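Local coordinates for mannitol dehydrogenase (Helicobacter pylori, PDB 3TWO), which probably catalyses the NADP(H)-dependent interconversion of cinnamyl alcohols and their aldehydes, as a zinc-containing alcohol dehydrogenase, at residues B[258-263]-B[285-290]; B[22-27]-B[133-138]; B[189-194]-B[309-314]. All blocks are in the same frame, centred on the assembly; numbering follows the deposited sequence.

Contact 1. Residues B[258-263]-B[285-290]; sequences NGDLAL and NRKVYG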
ATOM      1  N   ASN B 258      -8.426   5.143   6.797  1.00 25.73           N
ATOM      2  CA  ASN B 258      -8.594   5.598   5.420  1.00 26.52           C
ATOM      3  C   ASN B 258      -7.639   6.709   4.921  1.00 26.06           C
ATOM      4  O   ASN B 258      -7.874   7.288   3.851  1.00 25.31           O
ATOM      5  CB  ASN B 258     -10.045   6.000   5.149  1.00 27.92           C
ATOM      6  CG  ASN B 258     -10.451   5.752   3.698  1.00 32.46           C
ATOM      7  OD1 ASN B 258     -10.061   4.776   3.078  1.00 35.06           O
ATOM      8  ND2 ASN B 258     -11.217   6.657   3.154  1.00 36.26           N
ATOM      9  N   GLY B 259      -6.600   7.015   5.691  1.00 24.86           N
ATOM     10  CA  GLY B 259      -5.509   7.897   5.249  1.00 26.10           C
ATOM     11  C   GLY B 259      -4.597   7.284   4.163  1.00 25.87           C
ATOM     12  O   GLY B 259      -4.616   6.056   3.924  1.00 26.51           O
ATOM     13  N   ASP B 260      -3.869   8.139   3.451  1.00 25.94           N
ATOM     14  CA  ASP B 260      -2.941   7.704   2.357  1.00 26.01           C
ATOM     15  C   ASP B 260      -1.488   8.018   2.692  1.00 25.52           C
ATOM     16  O   ASP B 260      -1.200   9.111   3.211  1.00 27.40           O
ATOM     17  CB  ASP B 260      -3.181   8.477   1.047  1.00 26.42           C
ATOM     18  CG  ASP B 260      -4.442   8.107   0.308  1.00 28.42           C
ATOM     19  OD1 ASP B 260      -4.746   8.869  -0.627  1.00 32.69           O
ATOM     20  OD2 ASP B 260      -5.113   7.101   0.577  1.00 29.44           O
ATOM     21  N   LEU B 261      -0.578   7.098   2.385  1.00 24.54           N
ATOM     22  CA  LEU B 261       0.863   7.355   2.403  1.00 22.74           C
ATOM     23  C   LEU B 261       1.343   7.205   0.960  1.00 23.02           C
ATOM     24  O   LEU B 261       1.173   6.123   0.353  1.00 22.78           O
ATOM     25  CB  LEU B 261       1.564   6.298   3.245  1.00 22.75           C
ATOM     26  CG  LEU B 261       3.093   6.147   3.245  1.00 22.82           C
ATOM     27  CD1 LEU B 261       3.757   7.511   3.624  1.00 23.15           C
ATOM     28  CD2 LEU B 261       3.524   5.090   4.265  1.00 23.50           C
ATOM     29  N   ALA B 262       1.801   8.308   0.391  1.00 20.79           N
ATOM     30  CA  ALA B 262       2.253   8.355  -0.968  1.00 20.99           C
ATOM     31  C   ALA B 262       3.788   8.344  -0.887  1.00 21.64           C
ATOM     32  O   ALA B 262       4.384   9.204  -0.204  1.00 21.14           O
ATOM     33  CB  ALA B 262       1.837   9.687  -1.635  1.00 19.61           C
ATOM     34  N   LEU B 263       4.401   7.433  -1.640  1.00 21.99           N
ATOM     35  CA  LEU B 263       5.841   7.227  -1.639  1.00 22.09           C
ATOM     36  C   LEU B 263       6.376   7.771  -2.948  1.00 21.50           C
ATOM     37  O   LEU B 263       5.994   7.289  -4.027  1.00 20.77           O
ATOM     38  CB  LEU B 263       6.176   5.722  -1.542  1.00 20.55           C
ATOM     39  CG  LEU B 263       5.609   5.031  -0.325  1.00 24.01           C
ATOM     40  CD1 LEU B 263       5.785   3.491  -0.331  1.00 20.82           C
ATOM     41  CD2 LEU B 263       6.080   5.679   1.039  1.00 22.06           C
ATOM     42  N   ASN B 285      -6.223  -0.569   7.335  1.00 24.45           N
ATOM     43  CA  ASN B 285      -7.109   0.501   6.814  1.00 24.62           C
ATOM     44  C   ASN B 285      -6.340   1.785   6.554  1.00 24.82           C
ATOM     45  O   ASN B 285      -6.913   2.875   6.572  1.00 25.75           O
ATOM     46  CB  ASN B 285      -8.344   0.775   7.736  1.00 24.62           C
ATOM     47  CG  ASN B 285      -9.238  -0.452   7.875  1.00 25.48           C
ATOM     48  OD1 ASN B 285      -9.950  -0.848   6.956  1.00 28.89           O
ATOM     49  ND2 ASN B 285      -9.149  -1.086   8.985  1.00 23.43           N
ATOM     50  N   ARG B 286      -5.042   1.655   6.329  1.00 24.62           N
ATOM     51  CA  ARG B 286      -4.210   2.800   6.010  1.00 24.61           C
ATOM     52  C   ARG B 286      -3.557   2.477   4.698  1.00 24.87           C
ATOM     53  O   ARG B 286      -2.832   1.445   4.579  1.00 23.65           O
ATOM     54  CB  ARG B 286      -3.156   2.975   7.091  1.00 24.39           C
ATOM     55  CG  ARG B 286      -3.736   3.333   8.428  1.00 24.91           C
ATOM     56  CD  ARG B 286      -2.654   3.148   9.450  1.00 30.57           C
ATOM     57  NE  ARG B 286      -3.049   3.558  10.797  1.00 34.03           N
ATOM     58  CZ  ARG B 286      -3.504   2.740  11.738  1.00 37.71           C
ATOM     59  NH1 ARG B 286      -3.724   1.465  11.477  1.00 40.09           N
ATOM     60  NH2 ARG B 286      -3.811   3.205  12.935  1.00 38.39           N
ATOM     61  N   LYS B 287      -3.812   3.315   3.689  1.00 24.13           N
ATOM     62  CA  LYS B 287      -3.467   2.902   2.323  1.00 23.61           C
ATOM     63  C   LYS B 287      -2.082   3.420   1.911  1.00 24.00           C
ATOM     64  O   LYS B 287      -1.697   4.531   2.287  1.00 26.69           O
ATOM     65  CB  LYS B 287      -4.545   3.442   1.371  1.00 23.58           C
ATOM     66  CG  LYS B 287      -6.010   2.930   1.697  1.00 27.71           C
ATOM     67  CD  LYS B 287      -6.915   3.149   0.503  1.00 30.08           C
ATOM     68  CE  LYS B 287      -8.340   3.026   0.934  1.00 31.42           C
ATOM     69  NZ  LYS B 287      -9.210   3.212  -0.255  1.00 29.00           N
ATOM     70  N   VAL B 288      -1.350   2.661   1.115  1.00 23.08           N
ATOM     71  CA  VAL B 288      -0.021   3.066   0.665  1.00 22.18           C
ATOM     72  C   VAL B 288      -0.021   3.017  -0.884  1.00 23.22           C
ATOM     73  O   VAL B 288      -0.584   2.088  -1.489  1.00 24.14           O
ATOM     74  CB  VAL B 288       1.076   2.087   1.182  1.00 21.74           C
ATOM     75  CG1 VAL B 288       2.439   2.482   0.671  1.00 21.18           C
ATOM     76  CG2 VAL B 288       1.128   1.972   2.775  1.00 19.30           C
ATOM     77  N   TYR B 289       0.556   3.999  -1.547  1.00 22.94           N
ATOM     78  CA  TYR B 289       0.778   3.810  -2.992  1.00 23.49           C
ATOM     79  C   TYR B 289       2.051   4.522  -3.345  1.00 23.89           C
ATOM     80  O   TYR B 289       2.558   5.343  -2.527  1.00 25.01           O
ATOM     81  CB  TYR B 289      -0.368   4.339  -3.820  1.00 23.31           C
ATOM     82  CG  TYR B 289      -0.619   5.823  -3.619  1.00 25.57           C
ATOM     83  CD1 TYR B 289       0.008   6.749  -4.463  1.00 23.58           C
ATOM     84  CD2 TYR B 289      -1.496   6.309  -2.599  1.00 21.22           C
ATOM     85  CE1 TYR B 289      -0.215   8.154  -4.355  1.00 24.98           C
ATOM     86  CE2 TYR B 289      -1.718   7.750  -2.466  1.00 20.22           C
ATOM     87  CZ  TYR B 289      -1.067   8.634  -3.341  1.00 25.13           C
ATOM     88  OH  TYR B 289      -1.251  10.005  -3.316  1.00 25.49           O
ATOM     89  N   GLY B 290       2.576   4.224  -4.534  1.00 23.07           N
ATOM     90  CA  GLY B 290       3.745   4.945  -5.042  1.00 23.72           C
ATOM     91  C   GLY B 290       3.305   5.941  -6.110  1.00 24.58           C
ATOM     92  O   GLY B 290       2.225   5.798  -6.681  1.00 23.71           O
TER

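Contact 2. Residues B[22-27]-B[133-138]; sequences FSRHAV and SNNIVV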
ATOM      1  N   PHE B  22      30.097  15.937 -26.809  1.00 34.60           N
ATOM      2  CA  PHE B  22      29.315  14.837 -27.377  1.00 34.35           C
ATOM      3  C   PHE B  22      28.411  15.354 -28.464  1.00 35.15           C
ATOM      4  O   PHE B  22      28.510  16.510 -28.854  1.00 34.73           O
ATOM      5  CB  PHE B  22      28.496  14.071 -26.304  1.00 32.91           C
ATOM      6  CG  PHE B  22      27.408  14.871 -25.657  1.00 30.96           C
ATOM      7  CD1 PHE B  22      26.071  14.600 -25.939  1.00 29.60           C
ATOM      8  CD2 PHE B  22      27.712  15.908 -24.759  1.00 28.86           C
ATOM      9  CE1 PHE B  22      25.015  15.324 -25.278  1.00 28.33           C
ATOM     10  CE2 PHE B  22      26.694  16.645 -24.121  1.00 29.82           C
ATOM     11  CZ  PHE B  22      25.333  16.336 -24.342  1.00 27.39           C
ATOM     12  N   SER B  23      27.557  14.476 -28.977  1.00 35.31           N
ATOM     13  CA  SER B  23      26.605  14.865 -29.987  1.00 36.17           C
ATOM     14  C   SER B  23      25.253  14.189 -29.707  1.00 35.50           C
ATOM     15  O   SER B  23      25.169  13.130 -29.042  1.00 34.89           O
ATOM     16  CB  SER B  23      27.146  14.539 -31.405  1.00 37.37           C
ATOM     17  OG  SER B  23      27.048  13.142 -31.628  1.00 37.93           O
ATOM     18  N   ARG B  24      24.194  14.814 -30.190  1.00 35.16           N
ATOM     19  CA  ARG B  24      22.843  14.237 -30.058  1.00 34.37           C
ATOM     20  C   ARG B  24      22.275  13.961 -31.447  1.00 35.10           C
ATOM     21  O   ARG B  24      22.786  14.482 -32.439  1.00 34.16           O
ATOM     22  CB  ARG B  24      21.936  15.236 -29.357  1.00 33.65           C
ATOM     23  CG  ARG B  24      22.371  15.620 -27.956  1.00 32.45           C
ATOM     24  CD  ARG B  24      21.466  16.719 -27.398  1.00 27.51           C
ATOM     25  NE  ARG B  24      21.708  17.040 -25.980  1.00 30.44           N
ATOM     26  CZ  ARG B  24      21.379  16.290 -24.909  1.00 29.45           C
ATOM     27  NH1 ARG B  24      20.839  15.067 -25.048  1.00 28.69           N
ATOM     28  NH2 ARG B  24      21.591  16.779 -23.672  1.00 25.46           N
ATOM     29  N   HIS B  25      21.198  13.168 -31.515  1.00 34.87           N
ATOM     30  CA  HIS B  25      20.491  12.960 -32.789  1.00 35.40           C
ATOM     31  C   HIS B  25      20.059  14.278 -33.500  1.00 35.12           C
ATOM     32  O   HIS B  25      19.748  15.296 -32.858  1.00 33.22           O
ATOM     33  CB  HIS B  25      19.285  12.006 -32.620  1.00 35.04           C
ATOM     34  CG  HIS B  25      18.119  12.591 -31.875  1.00 36.39           C
ATOM     35  ND1 HIS B  25      17.808  12.227 -30.569  1.00 33.56           N
ATOM     36  CD2 HIS B  25      17.128  13.430 -32.278  1.00 34.26           C
ATOM     37  CE1 HIS B  25      16.690  12.839 -30.200  1.00 31.70           C
ATOM     38  NE2 HIS B  25      16.255  13.564 -31.217  1.00 34.23           N
ATOM     39  N   ALA B  26      20.056  14.217 -34.829  1.00 35.92           N
ATOM     40  CA  ALA B  26      19.577  15.294 -35.701  1.00 35.66           C
ATOM     41  C   ALA B  26      18.150  15.683 -35.307  1.00 35.34           C
ATOM     42  O   ALA B  26      17.391  14.872 -34.750  1.00 33.73           O
ATOM     43  CB  ALA B  26      19.616  14.822 -37.184  1.00 35.75           C
ATOM     44  N   VAL B  27      17.793  16.931 -35.599  1.00 36.19           N
ATOM     45  CA  VAL B  27      16.437  17.436 -35.409  1.00 36.40           C
ATOM     46  C   VAL B  27      15.478  16.829 -36.432  1.00 37.29           C
ATOM     47  O   VAL B  27      15.544  17.152 -37.597  1.00 38.52           O
ATOM     48  CB  VAL B  27      16.406  18.981 -35.506  1.00 36.70           C
ATOM     49  CG1 VAL B  27      15.048  19.480 -35.127  1.00 35.38           C
ATOM     50  CG2 VAL B  27      17.516  19.628 -34.589  1.00 35.89           C
ATOM     51  N   SER B 133      23.967  20.205 -19.645  1.00 28.46           N
ATOM     52  CA  SER B 133      24.574  20.350 -20.970  1.00 28.64           C
ATOM     53  C   SER B 133      23.994  21.607 -21.607  1.00 29.79           C
ATOM     54  O   SER B 133      23.034  22.192 -21.063  1.00 29.63           O
ATOM     55  CB  SER B 133      24.247  19.121 -21.826  1.00 28.32           C
ATOM     56  OG  SER B 133      22.857  19.022 -22.129  1.00 30.99           O
ATOM     57  N   ASN B 134      24.511  21.993 -22.781  1.00 29.59           N
ATOM     58  CA  ASN B 134      24.142  23.281 -23.353  1.00 29.25           C
ATOM     59  C   ASN B 134      22.908  23.216 -24.237  1.00 29.19           C
ATOM     60  O   ASN B 134      22.349  24.250 -24.586  1.00 29.45           O
ATOM     61  CB  ASN B 134      25.332  23.944 -24.102  1.00 29.48           C
ATOM     62  CG  ASN B 134      25.821  23.129 -25.313  1.00 32.47           C
ATOM     63  OD1 ASN B 134      26.481  23.667 -26.228  1.00 36.19           O
ATOM     64  ND2 ASN B 134      25.541  21.858 -25.322  1.00 25.40           N
ATOM     65  N   ASN B 135      22.496  22.005 -24.627  1.00 28.35           N
ATOM     66  CA  ASN B 135      21.323  21.893 -25.474  1.00 28.69           C
ATOM     67  C   ASN B 135      20.748  20.497 -25.357  1.00 28.67           C
ATOM     68  O   ASN B 135      21.390  19.623 -24.763  1.00 28.41           O
ATOM     69  CB  ASN B 135      21.674  22.252 -26.958  1.00 28.91           C
ATOM     70  CG  ASN B 135      22.657  21.280 -27.587  1.00 28.54           C
ATOM     71  OD1 ASN B 135      22.599  20.068 -27.353  1.00 32.17           O
ATOM     72  ND2 ASN B 135      23.555  21.803 -28.443  1.00 27.84           N
ATOM     73  N   ILE B 136      19.570  20.290 -25.946  1.00 28.39           N
ATOM     74  CA  ILE B 136      18.913  18.994 -25.928  1.00 28.36           C
ATOM     75  C   ILE B 136      17.929  18.996 -27.104  1.00 30.47           C
ATOM     76  O   ILE B 136      17.412  20.096 -27.505  1.00 31.22           O
ATOM     77  CB  ILE B 136      18.214  18.681 -24.567  1.00 28.87           C
ATOM     78  CG1 ILE B 136      17.879  17.189 -24.466  1.00 27.03           C
ATOM     79  CG2 ILE B 136      16.958  19.527 -24.344  1.00 24.65           C
ATOM     80  CD1 ILE B 136      17.376  16.755 -23.129  1.00 26.51           C
ATOM     81  N   VAL B 137      17.724  17.815 -27.702  1.00 29.44           N
ATOM     82  CA  VAL B 137      16.814  17.655 -28.861  1.00 29.97           C
ATOM     83  C   VAL B 137      15.644  16.776 -28.411  1.00 28.72           C
ATOM     84  O   VAL B 137      15.872  15.631 -28.038  1.00 28.75           O
ATOM     85  CB  VAL B 137      17.549  16.992 -30.111  1.00 31.21           C
ATOM     86  CG1 VAL B 137      16.621  16.885 -31.326  1.00 31.23           C
ATOM     87  CG2 VAL B 137      18.798  17.782 -30.490  1.00 31.49           C
ATOM     88  N   VAL B 138      14.418  17.304 -28.415  1.00 27.96           N
ATOM     89  CA  VAL B 138      13.271  16.612 -27.847  1.00 28.58           C
ATOM     90  C   VAL B 138      12.078  16.592 -28.817  1.00 29.92           C
ATOM     91  O   VAL B 138      11.762  17.634 -29.421  1.00 29.42           O
ATOM     92  CB  VAL B 138      12.830  17.279 -26.509  1.00 28.98           C
ATOM     93  CG1 VAL B 138      11.706  16.484 -25.865  1.00 27.56           C
ATOM     94  CG2 VAL B 138      14.007  17.398 -25.539  1.00 26.64           C
TER

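Contact 3. Residues B[189-194]-B[309-314]; sequences GSMAVK and HNIYPE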
ATOM      1  N   GLY B 189      10.572  17.844  -1.031  1.00 24.97           N
ATOM      2  CA  GLY B 189       9.849  18.143   0.198  1.00 25.08           C
ATOM      3  C   GLY B 189       9.302  19.554   0.249  1.00 25.87           C
ATOM      4  O   GLY B 189       8.134  19.778   0.551  1.00 26.23           O
ATOM      5  N   SER B 190      10.164  20.535   0.020  1.00 26.37           N
ATOM      6  CA  SER B 190       9.717  21.926   0.016  1.00 27.62           C
ATOM      7  C   SER B 190       8.664  22.208  -1.079  1.00 27.09           C
ATOM      8  O   SER B 190       7.737  22.999  -0.853  1.00 28.54           O
ATOM      9  CB  SER B 190      10.922  22.881  -0.140  1.00 27.34           C
ATOM     10  OG  SER B 190      11.504  22.683  -1.408  1.00 26.18           O
ATOM     11  N   MET B 191       8.789  21.623  -2.272  1.00 26.63           N
ATOM     12  CA  MET B 191       7.652  21.763  -3.246  1.00 25.59           C
ATOM     13  C   MET B 191       6.320  21.188  -2.681  1.00 24.81           C
ATOM     14  O   MET B 191       5.242  21.806  -2.835  1.00 23.85           O
ATOM     15  CB  MET B 191       7.978  21.095  -4.603  1.00 23.90           C
ATOM     16  CG  MET B 191       9.026  21.845  -5.393  1.00 25.18           C
ATOM     17  SD  MET B 191       8.745  23.632  -5.456  1.00 28.34           S
ATOM     18  CE  MET B 191       7.169  23.836  -6.292  1.00 24.18           C
ATOM     19  N   ALA B 192       6.395  20.003  -2.059  1.00 24.28           N
ATOM     20  CA  ALA B 192       5.168  19.319  -1.452  1.00 23.62           C
ATOM     21  C   ALA B 192       4.558  20.244  -0.404  1.00 24.50           C
ATOM     22  O   ALA B 192       3.333  20.456  -0.355  1.00 25.38           O
ATOM     23  CB  ALA B 192       5.568  18.021  -0.732  1.00 20.71           C
ATOM     24  N   VAL B 193       5.427  20.776   0.462  1.00 24.11           N
ATOM     25  CA  VAL B 193       5.004  21.785   1.435  1.00 24.32           C
ATOM     26  C   VAL B 193       4.264  22.994   0.805  1.00 26.24           C
ATOM     27  O   VAL B 193       3.174  23.347   1.232  1.00 24.67           O
ATOM     28  CB  VAL B 193       6.183  22.262   2.327  1.00 24.17           C
ATOM     29  CG1 VAL B 193       5.746  23.561   3.137  1.00 24.61           C
ATOM     30  CG2 VAL B 193       6.598  21.178   3.314  1.00 21.35           C
ATOM     31  N   LYS B 194       4.854  23.616  -0.220  1.00 26.90           N
ATOM     32  CA  LYS B 194       4.233  24.757  -0.857  1.00 28.61           C
ATOM     33  C   LYS B 194       2.892  24.437  -1.497  1.00 28.56           C
ATOM     34  O   LYS B 194       1.936  25.183  -1.309  1.00 29.07           O
ATOM     35  CB  LYS B 194       5.162  25.409  -1.880  1.00 28.65           C
ATOM     36  CG  LYS B 194       6.377  26.056  -1.196  1.00 31.28           C
ATOM     37  CD  LYS B 194       7.587  26.077  -2.136  1.00 32.64           C
ATOM     38  CE  LYS B 194       8.644  27.059  -1.682  1.00 32.35           C
ATOM     39  NZ  LYS B 194       8.401  28.361  -2.324  1.00 33.83           N
ATOM     40  N   HIS B 309       0.107  30.981  -9.608  1.00 32.55           N
ATOM     41  CA  HIS B 309       0.021  31.293  -8.186  1.00 33.22           C
ATOM     42  C   HIS B 309       1.377  31.659  -7.576  1.00 33.60           C
ATOM     43  O   HIS B 309       1.498  31.815  -6.344  1.00 32.20           O
ATOM     44  CB  HIS B 309      -0.651  30.123  -7.453  1.00 33.35           C
ATOM     45  CG  HIS B 309      -2.078  29.966  -7.861  1.00 36.02           C
ATOM     46  ND1 HIS B 309      -2.525  28.920  -8.629  1.00 40.07           N
ATOM     47  CD2 HIS B 309      -3.131  30.798  -7.720  1.00 38.76           C
ATOM     48  CE1 HIS B 309      -3.812  29.071  -8.882  1.00 40.05           C
ATOM     49  NE2 HIS B 309      -4.200  30.211  -8.349  1.00 43.41           N
ATOM     50  N   ASN B 310       2.397  31.811  -8.434  1.00 32.01           N
ATOM     51  CA  ASN B 310       3.733  32.165  -7.933  1.00 32.64           C
ATOM     52  C   ASN B 310       4.236  31.193  -6.847  1.00 31.13           C
ATOM     53  O   ASN B 310       4.692  31.600  -5.797  1.00 30.28           O
ATOM     54  CB  ASN B 310       3.790  33.618  -7.458  1.00 33.17           C
ATOM     55  CG  ASN B 310       5.034  34.341  -7.951  1.00 38.11           C
ATOM     56  OD1 ASN B 310       5.018  35.047  -9.014  1.00 47.96           O
ATOM     57  ND2 ASN B 310       6.104  34.207  -7.223  1.00 34.92           N
ATOM     58  N   ILE B 311       4.148  29.909  -7.148  1.00 29.98           N
ATOM     59  CA  ILE B 311       4.647  28.856  -6.311  1.00 29.97           C
ATOM     60  C   ILE B 311       5.910  28.282  -6.983  1.00 30.48           C
ATOM     61  O   ILE B 311       5.825  27.571  -7.995  1.00 30.36           O
ATOM     62  CB  ILE B 311       3.600  27.753  -6.208  1.00 29.10           C
ATOM     63  CG1 ILE B 311       2.337  28.308  -5.559  1.00 29.25           C
ATOM     64  CG2 ILE B 311       4.117  26.577  -5.382  1.00 30.56           C
ATOM     65  CD1 ILE B 311       1.109  27.305  -5.537  1.00 28.42           C
ATOM     66  N   TYR B 312       7.075  28.625  -6.432  1.00 29.93           N
ATOM     67  CA  TYR B 312       8.336  28.230  -6.977  1.00 30.00           C
ATOM     68  C   TYR B 312       9.250  27.569  -5.949  1.00 29.86           C
ATOM     69  O   TYR B 312       9.187  27.888  -4.753  1.00 28.33           O
ATOM     70  CB  TYR B 312       9.045  29.450  -7.522  1.00 30.76           C
ATOM     71  CG  TYR B 312       8.396  30.058  -8.736  1.00 31.66           C
ATOM     72  CD1 TYR B 312       7.734  31.307  -8.664  1.00 30.22           C
ATOM     73  CD2 TYR B 312       8.441  29.397  -9.959  1.00 29.45           C
ATOM     74  CE1 TYR B 312       7.151  31.903  -9.834  1.00 31.58           C
ATOM     75  CE2 TYR B 312       7.889  29.974 -11.098  1.00 32.09           C
ATOM     76  CZ  TYR B 312       7.258  31.215 -11.027  1.00 32.60           C
ATOM     77  OH  TYR B 312       6.733  31.703 -12.189  1.00 37.05           O
ATOM     78  N   PRO B 313      10.107  26.621  -6.415  1.00 29.83           N
ATOM     79  CA  PRO B 313      11.202  26.118  -5.541  1.00 28.97           C
ATOM     80  C   PRO B 313      12.114  27.221  -5.028  1.00 29.71           C
ATOM     81  O   PRO B 313      12.325  28.295  -5.674  1.00 29.49           O
ATOM     82  CB  PRO B 313      12.021  25.203  -6.468  1.00 29.32           C
ATOM     83  CG  PRO B 313      11.650  25.683  -7.894  1.00 29.96           C
ATOM     84  CD  PRO B 313      10.173  26.055  -7.783  1.00 29.29           C
ATOM     85  N   GLU B 314      12.637  26.956  -3.856  1.00 30.58           N
ATOM     86  CA  GLU B 314      13.718  27.710  -3.230  1.00 32.78           C
ATOM     87  C   GLU B 314      14.999  27.173  -3.878  1.00 32.53           C
ATOM     88  O   GLU B 314      15.315  25.973  -3.775  1.00 32.33           O
ATOM     89  CB  GLU B 314      13.758  27.329  -1.752  1.00 33.21           C
ATOM     90  CG  GLU B 314      12.508  27.640  -0.996  1.00 37.82           C
ATOM     91  CD  GLU B 314      12.350  29.115  -0.920  1.00 44.64           C
ATOM     92  OE1 GLU B 314      13.345  29.750  -0.477  1.00 48.88           O
ATOM     93  OE2 GLU B 314      11.284  29.639  -1.337  1.00 44.09           O
TER

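Contact 1. Residues B[258-263]-B[285-290]
Asp260, Leu261, Ala262 and Leu263 pair in parallel with Lys287, Val288, Tyr289 and Gly290, the strand axes approaching to 4.7 Å at 24° to each other. The bonds alternate in donor: Lys287 N gives to Gly259 O, Leu261 N to Lys287 O at 2.8 Å, Tyr289 N to Leu261 O, and Leu263 N to Tyr289 O. Ahead of the ladder, Asn258 N adds a bond to Asn285 O (2.7 Å).

Side chains divide between two faces. On the one bearing Asp260, Ala262, Lys287 and Tyr289, the tyrosine ring folds back over the neighbouring strand, because CG stands between the backbone N and the carbonyl carbon (chi1 60°). Ala262 CA then lies over the ring, 4.1 Å from its centroid and 12° off the normal, a CH-pi contact, while Ala262 CB meets Tyr289 CZ at 3.5 Å. Asp260 OD1 comes to the ring's edge, 3.7 Å from Tyr289 CE2, with the carboxylate almost perpendicular to the ring. Ser172 hydrogen-bonds both Asp260 OD1 and Tyr289 OH, tying the two polar ends together. Lys287 runs extended alongside Asn258, Lys287 CE 3.3 Å from Asn258 OD1; its NZ reaches across the dimer interface to a salt bridge with Asp260 of the second subunit, and the pairing is reciprocal. On the other face Leu263 CD1 touches Val288 CG1 at 3.6 Å, and helix 248-252 packs against Leu261, Leu263 and Val288.

Strand 287-290 is outermost in this chain's six-stranded parallel sheet, yet Asn285, Val288 and Gly290 make backbone hydrogen bonds to the second subunit. Strand order 3-2-1-4-5-6 identifies a Rossmann fold, here its fifth and sixth strands, whose edge meets its partner at the dimer interface, as in related alcohol dehydrogenases.

Contact 2. Residues B[22-27]-B[133-138]
Ser133 meets Phe22 and Arg24 through two atoms. Its CB sits at the edge of the Phe22 ring, 3.9 Å from Phe22 CZ, and its OG lies 3.0 Å from Arg24 NH2, while Gly130 O is a hydrogen-bonded partner of the same hydroxyl.

Asn135 faces the arginine with both its oxygens. The backbone O takes two weak bonds, from Arg24 NE at 2.9 Å and from Arg24 NH2, bent at 128° and 126°; OD1 is a third, longer and also weak acceptor for NE. Arg24 is extended from CG to NE, which carries its guanidinium out to Asn135 and Ile136. The Arg24 and Asn135 side chains run antiparallel, guanidinium and amide planes tilted 58° apart, and the amide is fixed chiefly from elsewhere, OD1 by Ser5 OG and ND2 by Gln4 O. Arg24 NH1 turns to Met129 O, so the guanidinium is held in several directions at once.

The strand axes pass 8.2 Å apart, too far for direct backbone pairing: strand 18-24 pairs with strand 3-9 in a two-stranded antiparallel sheet, whereas strand 135-139 belongs to the large mixed sheet of the GroES-like domain. Side chains therefore fill the gap between the two layers.

Ile136 supplies one of these, its CG1 lying 3.6 Å above the centre of the Arg24 guanidinium. The Phe22 ring meets the opposite face edge-on, CE1 3.7 Å from the guanidinium plane.

Val137 lies over the His25 ring, its CB 4.2 Å from the centroid in a CH-pi contact, and Val137 CG1 comes to 3.3 Å from His25 NE2. The histidine also stacks on His123, while the valine's other methyl, CG2, rests near His25 O.

Contact 3. Residues B[189-194]-B[309-314]
Lys194 NZ donates to Tyr312 O at 2.6 Å, close to the direction of the carbonyl bond (C=O...N 165°). The same ammonium group reaches Glu314 OE2 at 3.3 Å, a salt bridge whose hydrogen bond is weak. A bend at the end of the lysine chain (chi4 -92°) brings NZ to these two acceptors, and Glu314, bent at chi2, crosses the lysine at about a right angle. Nearer the helix, Lys194 CB rests on Ile311 CG2 at 3.8 Å.

Helix 187-198 is the first helix of the Rossmann fold, entered from a glycine-rich turn; Gly189, already in the helix, is the last glycine of what is probably the GxGxxG motif. The side chain of Met191 is about 8 Å from the bound NADPH. Segment 309-314 follows helix 296-308, which ends in a Schellman motif with Asn310 at positive phi as its C-prime residue; the chain then runs past helix 187-198 toward strand 315-318.

Met191 adds most of the apolar contact. Its chain is bent at chi2 and chi3, placing Met191 SD 3.4 Å from Pro313 N and 3.7 Å from Pro313 CD, and CE 4.2 Å from Ile311 CG2. Leu158 of helix 158-171 touches both Met191 and Pro313.

In the fold
Along the chain contact 2 closes first, and contact 3 then spans contact 1, whose segments both fall between 194 and 309. Contact 2 lies in the catalytic domain, where segment 133-138 belongs to the GroES-like part, across the chain's centre from both others: its centre is 40 Å from that of contact 1 and 30 Å from that of contact 3. Contact 1 and helix 187-198 of contact 3 belong to the Rossmann domain, the contact centres 22 Å apart, one at the sheet edge that meets the second subunit, the other on the first helix. Since strand 315-318 joins the mixed sheet containing strand 135-139, contact 3 marks the chain's return to the catalytic domain.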